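Local structure of UDP-L-Rhamnose Synthase (Acanthamoeba polyphaga mimivirus, 7JID) at residues A[199-202]-A[203-207]. The protein probably makes UDP-L-rhamnose, binding NADP and the UDP-sugar in an RmlD-like Rossmann-fold reductase. Sequence-based numbering, arbitrary orientation.
Sequences IPVM and IDMAR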
loop_
_atom_site.group_PDB
_atom_site.type_symbol
_atom_site.label_atom_id
_atom_site.label_comp_id
_atom_site.label_asym_id
_atom_site.label_seq_id
_atom_site.Cartn_x
_atom_site.Cartn_y
_atom_site.Cartn_z
ATOM N N ILE A 199 18.557 19.685 -6.986
ATOM C CA ILE A 199 17.995 20.073 -5.658
ATOM C C ILE A 199 17.550 21.537 -5.739
ATOM O O ILE A 199 16.422 21.831 -5.349
ATOM C CB ILE A 199 18.947 19.744 -4.499
ATOM C CG1 ILE A 199 18.831 18.268 -4.133
ATOM C CG2 ILE A 199 18.622 20.626 -3.287
ATOM C CD1 ILE A 199 19.832 17.800 -3.127
ATOM N N PRO A 200 18.364 22.464 -6.293
ATOM C CA PRO A 200 17.900 23.845 -6.410
ATOM C C PRO A 200 16.593 24.004 -7.174
ATOM O O PRO A 200 15.803 24.861 -6.840
ATOM C CB PRO A 200 19.053 24.512 -7.169
ATOM C CG PRO A 200 20.267 23.719 -6.732
ATOM C CD PRO A 200 19.752 22.292 -6.712
ATOM N N VAL A 201 16.399 23.207 -8.225
ATOM C CA VAL A 201 15.155 23.227 -9.013
ATOM C C VAL A 201 14.012 22.763 -8.101
ATOM O O VAL A 201 12.935 23.386 -8.140
ATOM C CB VAL A 201 15.337 22.346 -10.249
ATOM C CG1 VAL A 201 14.055 22.106 -10.965
ATOM C CG2 VAL A 201 16.379 22.909 -11.217
ATOM N N MET A 202 14.233 21.692 -7.336
ATOM C CA MET A 202 13.167 21.117 -6.485
ATOM C C MET A 202 12.749 22.201 -5.475
ATOM O O MET A 202 11.547 22.402 -5.289
ATOM C CB MET A 202 13.640 19.863 -5.752
ATOM C CG MET A 202 12.720 19.506 -4.620
ATOM S SD MET A 202 13.133 17.960 -3.885
ATOM C CE MET A 202 14.670 18.396 -3.127
ATOM N N ILE A 203 13.731 22.856 -4.864
ATOM C CA ILE A 203 13.471 23.935 -3.865
ATOM C C ILE A 203 12.685 25.053 -4.558
ATOM O O ILE A 203 11.755 25.613 -3.937
ATOM C CB ILE A 203 14.773 24.442 -3.223
ATOM C CG1 ILE A 203 15.335 23.388 -2.278
ATOM C CG2 ILE A 203 14.524 25.762 -2.493
ATOM C CD1 ILE A 203 16.668 23.668 -1.704
ATOM N N ASP A 204 13.090 25.439 -5.781
ATOM C CA ASP A 204 12.389 26.511 -6.530
ATOM C C ASP A 204 10.916 26.127 -6.715
ATOM O O ASP A 204 10.021 26.945 -6.524
ATOM C CB ASP A 204 13.106 26.831 -7.846
ATOM C CG ASP A 204 12.577 28.101 -8.501
ATOM O OD1 ASP A 204 12.824 29.190 -7.880
ATOM O OD2 ASP A 204 11.855 28.005 -9.539
ATOM N N MET A 205 10.652 24.926 -7.215
ATOM C CA MET A 205 9.291 24.397 -7.413
ATOM C C MET A 205 8.458 24.443 -6.108
ATOM O O MET A 205 7.309 24.893 -6.181
ATOM C CB MET A 205 9.376 22.961 -7.956
ATOM C CG MET A 205 9.815 22.944 -9.374
ATOM S SD MET A 205 10.082 21.223 -9.916
ATOM C CE MET A 205 8.474 20.954 -10.656
ATOM N N ALA A 206 9.024 24.051 -4.966
ATOM C CA ALA A 206 8.363 24.029 -3.635
ATOM C C ALA A 206 8.142 25.502 -3.212
ATOM O O ALA A 206 7.004 25.859 -2.864
ATOM C CB ALA A 206 9.195 23.296 -2.624
ATOM N N ARG A 207 9.136 26.357 -3.420
ATOM C CA ARG A 207 8.952 27.813 -3.132
ATOM C C ARG A 207 7.757 28.339 -3.930
ATOM O O ARG A 207 6.930 29.169 -3.382
ATOM C CB ARG A 207 10.246 28.565 -3.435
ATOM C CG ARG A 207 10.135 30.054 -3.144
ATOM C CD ARG A 207 11.474 30.688 -3.280
ATOM N NE ARG A 207 12.253 30.485 -2.074
ATOM C CZ ARG A 207 13.354 29.785 -1.975
ATOM N NH1 ARG A 207 13.867 29.181 -3.029
ATOM N NH2 ARG A 207 13.978 29.728 -0.817
#
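Ile203 rests against Ile199 one turn earlier in helix 195-207, which packs on the six-stranded parallel sheet of the Rossmann-type fold. CD1 of Ile203 lies 3.9 Å from CG2 of Ile199, and the two side chains pass each other at a slant. In Ile203, CG1 stands beside the backbone N (chi1 -72°), which carries the ethyl branch back over the preceding turn. There Ile203 CG1 comes within 3.6 Å of Ile199 O. Ile199 O also accepts a hydrogen bond from Ile203 N at 2.9 Å, nearly straight at the hydrogen (169°). Both isoleucines also touch Ile22 of helix 14-25, so the pair joins two neighbouring helices.

Met202 faces the sheet. With CG anti to the backbone N (chi1 164°) and beside the carbonyl carbon, Met202 CG lies 3.5 Å from Ile203 N. The Met202 side chain meets Met56 and Leu160 of two strands and Val19 of helix 14-25. Met202 O accepts a hydrogen bond from Ala206 N at 3.0 Å.

Val201 and Met205 both touch Tyr271, whose OH is hydrogen-bonded to Asp204 OD2. The helix is kinked at Pro200, which has no amide hydrogen to give, and Val201 N also makes no bond to the turn before. Pro200 O still accepts Asp204 N. One residue further on, Met205 SD lies 4.2 Å from Val201 CG1, while Met205 N donates a hydrogen bond to Val201 O at 2.9 Å.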